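Local coordinates for protein peptidoglycan-N-acetylmuramic acid deacetylase PdaC (Bacillus subtilis subsp. subtilis str. 168, PDB 6H8N) that removes acetyl groups from N-acetylmuramic acid in peptidoglycan, which confers lysozyme resistance, and also deacetylates short chitin oligomers, through its metal-dependent catalytic domain, at residues A23-S31 with D160-D170. The protein carries 1 engineered substitution. Sequence-based numbering, arbitrary orientation.
Sequences ATTNQILDS and DIYRTSADAAD
Asp167 OD1 is gripped by two groups: Gln27 NE2 donates to it at 2.9 Å with an N-H...O angle of 165°, and Arg163 NH2 forms a salt bridge with it. The amide meets the oxygen on its anti side, 16° out of the carboxylate plane. Gln27, its CG anti to the backbone N (chi1 -174°) and its chain extended beyond, places OE1 at the guanidinium edge, 2.7 Å from both Arg163 NH1 and NH2; sharing one oxygen bends and weakens both bonds, and the two planes are nearly coplanar. One turn on, Ser31 OG donates to the anti lone pair of Asp170 OD1 at 2.6 Å and takes a hydrogen bond from a water that also donates to Ala166 O. Below these polar groups, Ile28 CG1 lies 4.0 Å from the CB atoms of both Ala166 and Ala169, and its CD1 presses on Asp160 CB at 3.5 Å. The axes of 23-31 and 163-170 run parallel, 9.0 Å apart, consistent with the small alanines, beside the parallel sheet of the NodB homology domain, whose Phe16 and Phe41 touch Ile28. Near the start of helix 22-35, Thr24 OG1 donates to Asp160 O at 2.7 Å from above the carbonyl plane. This ties the helix to the loop after His159, the probable proton donor, while Arg163 at OE1 and Asp167 at NE2 probably reinforce the Gln27 amide's polarity.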
loop_
_atom_site.group_PDB
_atom_site.type_symbol
_atom_site.label_atom_id
_atom_site.label_comp_id
_atom_site.label_asym_id
_atom_site.label_seq_id
_atom_site.Cartn_x
_atom_site.Cartn_y
_atom_site.Cartn_z
ATOM N N ALA A 23 2.127 4.476 16.722
ATOM C CA ALA A 23 2.880 3.454 17.428
ATOM C C ALA A 23 3.299 2.329 16.498
ATOM O O ALA A 23 4.400 1.780 16.639
ATOM C CB ALA A 23 2.066 2.917 18.599
ATOM N N THR A 24 2.445 1.956 15.548
ATOM C CA THR A 24 2.757 0.865 14.638
ATOM C C THR A 24 3.317 1.369 13.310
ATOM O O THR A 24 4.334 0.854 12.833
ATOM C CB THR A 24 1.515 0.002 14.416
ATOM O OG1 THR A 24 0.415 0.839 14.050
ATOM C CG2 THR A 24 1.142 -0.735 15.683
ATOM N N THR A 25 2.712 2.405 12.725
ATOM C CA THR A 25 3.202 2.946 11.465
ATOM C C THR A 25 4.627 3.456 11.584
ATOM O O THR A 25 5.440 3.239 10.680
ATOM C CB THR A 25 2.271 4.056 10.976
ATOM O OG1 THR A 25 0.920 3.574 10.952
ATOM C CG2 THR A 25 2.685 4.546 9.589
ATOM N N ASN A 26 4.967 4.134 12.691
ATOM C CA ASN A 26 6.335 4.647 12.819
ATOM C C ASN A 26 7.360 3.522 12.898
ATOM O O ASN A 26 8.484 3.657 12.407
ATOM C CB ASN A 26 6.490 5.553 14.036
ATOM C CG ASN A 26 5.900 6.919 13.829
ATOM O OD1 ASN A 26 5.902 7.461 12.717
ATOM N ND2 ASN A 26 5.453 7.521 14.913
ATOM N N GLN A 27 7.003 2.419 13.552
ATOM C CA GLN A 27 7.903 1.275 13.612
ATOM C C GLN A 27 8.150 0.710 12.217
ATOM O O GLN A 27 9.289 0.396 11.856
ATOM C CB GLN A 27 7.290 0.225 14.541
ATOM C CG GLN A 27 8.178 -0.946 14.816
ATOM C CD GLN A 27 7.476 -2.043 15.592
ATOM O OE1 GLN A 27 6.732 -1.787 16.537
ATOM N NE2 GLN A 27 7.726 -3.265 15.199
ATOM N N ILE A 28 7.093 0.616 11.398
ATOM C CA ILE A 28 7.234 0.121 10.036
ATOM C C ILE A 28 8.076 1.080 9.207
ATOM O O ILE A 28 8.957 0.660 8.451
ATOM C CB ILE A 28 5.840 -0.109 9.431
ATOM C CG1 ILE A 28 5.144 -1.276 10.155
ATOM C CG2 ILE A 28 5.914 -0.362 7.923
ATOM C CD1 ILE A 28 3.654 -1.341 9.942
ATOM N N LEU A 29 7.830 2.384 9.345
ATOM C CA LEU A 29 8.642 3.375 8.645
ATOM C C LEU A 29 10.105 3.261 9.053
ATOM O O LEU A 29 10.994 3.378 8.211
ATOM C CB LEU A 29 8.122 4.785 8.909
ATOM C CG LEU A 29 6.775 5.095 8.255
ATOM C CD1 LEU A 29 6.198 6.380 8.815
ATOM C CD2 LEU A 29 6.910 5.199 6.741
ATOM N N ASP A 30 10.366 3.007 10.341
ATOM C CA ASP A 30 11.738 2.802 10.811
ATOM C C ASP A 30 12.370 1.598 10.128
ATOM O O ASP A 30 13.533 1.653 9.714
ATOM C CB ASP A 30 11.775 2.573 12.323
ATOM C CG ASP A 30 11.513 3.820 13.145
ATOM O OD1 ASP A 30 11.489 4.943 12.616
ATOM O OD2 ASP A 30 11.353 3.647 14.378
ATOM N N SER A 31 11.632 0.491 10.039
ATOM C CA SER A 31 12.151 -0.722 9.412
ATOM C C SER A 31 12.466 -0.472 7.945
ATOM O O SER A 31 13.506 -0.895 7.436
ATOM C CB SER A 31 11.129 -1.857 9.521
ATOM O OG SER A 31 10.801 -2.200 10.849
ATOM N N ASP A 160 -1.488 -1.882 9.069
ATOM C CA ASP A 160 -0.469 -1.272 9.946
ATOM C C ASP A 160 -1.057 -0.648 11.195
ATOM O O ASP A 160 -0.606 0.422 11.614
ATOM C CB ASP A 160 0.445 -0.271 9.210
ATOM C CG ASP A 160 -0.292 0.926 8.619
ATOM O OD1 ASP A 160 -1.300 0.717 7.929
ATOM O OD2 ASP A 160 0.192 2.085 8.819
ATOM N N ILE A 161 -2.035 -1.301 11.816
ATOM C CA ILE A 161 -2.669 -0.822 13.036
ATOM C C ILE A 161 -2.519 -1.793 14.201
ATOM O O ILE A 161 -3.024 -1.511 15.291
ATOM C CB ILE A 161 -4.152 -0.485 12.787
ATOM C CG1 ILE A 161 -4.919 -1.701 12.274
ATOM C CG2 ILE A 161 -4.239 0.671 11.795
ATOM C CD1 ILE A 161 -6.428 -1.509 12.299
ATOM N N TYR A 162 -1.877 -2.937 14.001
ATOM C CA TYR A 162 -1.724 -3.947 15.037
ATOM C C TYR A 162 -0.253 -4.125 15.387
ATOM O O TYR A 162 0.605 -4.170 14.499
ATOM C CB TYR A 162 -2.277 -5.292 14.576
ATOM C CG TYR A 162 -3.713 -5.230 14.100
ATOM C CD1 TYR A 162 -4.735 -4.864 14.961
ATOM C CD2 TYR A 162 -4.042 -5.542 12.788
ATOM C CE1 TYR A 162 -6.057 -4.819 14.523
ATOM C CE2 TYR A 162 -5.358 -5.496 12.346
ATOM C CZ TYR A 162 -6.355 -5.130 13.217
ATOM O OH TYR A 162 -7.651 -5.086 12.760
ATOM N N ARG A 163 0.028 -4.278 16.682
ATOM C CA ARG A 163 1.397 -4.521 17.119
ATOM C C ARG A 163 1.997 -5.746 16.432
ATOM O O ARG A 163 3.160 -5.714 16.002
ATOM C CB ARG A 163 1.419 -4.678 18.638
ATOM C CG ARG A 163 2.774 -5.041 19.228
ATOM C CD ARG A 163 3.399 -3.873 19.982
ATOM N NE ARG A 163 3.456 -2.650 19.181
ATOM C CZ ARG A 163 4.255 -2.476 18.130
ATOM N NH1 ARG A 163 4.249 -1.322 17.464
ATOM N NH2 ARG A 163 5.055 -3.454 17.736
ATOM N N THR A 164 1.245 -6.846 16.350
ATOM C CA THR A 164 1.765 -8.053 15.716
ATOM C C THR A 164 2.047 -7.829 14.240
ATOM O O THR A 164 2.941 -8.468 13.680
ATOM C CB THR A 164 0.828 -9.255 15.923
ATOM O OG1 THR A 164 -0.536 -8.859 15.766
ATOM C CG2 THR A 164 0.995 -9.851 17.310
ATOM N N SER A 165 1.277 -6.965 13.583
ATOM C CA SER A 165 1.514 -6.641 12.178
ATOM C C SER A 165 2.785 -5.824 12.005
ATOM O O SER A 165 3.550 -6.062 11.070
ATOM C CB SER A 165 0.310 -5.890 11.612
ATOM O OG SER A 165 -0.806 -6.743 11.566
ATOM N N ALA A 166 3.026 -4.848 12.873
ATOM C CA ALA A 166 4.257 -4.076 12.769
ATOM C C ALA A 166 5.468 -4.954 13.045
ATOM O O ALA A 166 6.487 -4.868 12.354
ATOM C CB ALA A 166 4.218 -2.888 13.724
ATOM N N ASP A 167 5.385 -5.792 14.071
ATOM C CA ASP A 167 6.491 -6.706 14.359
ATOM C C ASP A 167 6.729 -7.668 13.203
ATOM O O ASP A 167 7.873 -7.892 12.793
ATOM C CB ASP A 167 6.229 -7.471 15.661
ATOM C CG ASP A 167 6.319 -6.582 16.889
ATOM O OD1 ASP A 167 6.936 -5.498 16.831
ATOM O OD2 ASP A 167 5.772 -6.989 17.940
ATOM N N ALA A 168 5.659 -8.240 12.655
ATOM C CA ALA A 168 5.795 -9.107 11.493
ATOM C C ALA A 168 6.405 -8.358 10.319
ATOM O O ALA A 168 7.264 -8.897 9.612
ATOM C CB ALA A 168 4.441 -9.704 11.112
ATOM N N ALA A 169 5.955 -7.122 10.086
ATOM C CA ALA A 169 6.465 -6.350 8.957
ATOM C C ALA A 169 7.964 -6.129 9.067
ATOM O O ALA A 169 8.668 -6.164 8.055
ATOM C CB ALA A 169 5.738 -5.008 8.856
ATOM N N ASP A 170 8.479 -5.870 10.271
ATOM C CA ASP A 170 9.928 -5.712 10.406
ATOM C C ASP A 170 10.663 -6.956 9.940
ATOM O O ASP A 170 11.652 -6.863 9.200
ATOM C CB ASP A 170 10.311 -5.396 11.848
ATOM C CG ASP A 170 11.818 -5.230 12.014
ATOM O OD1 ASP A 170 12.359 -4.182 11.620
ATOM O OD2 ASP A 170 12.485 -6.173 12.509
HETATM O O HOH W 1 8.118 -2.597 11.890
#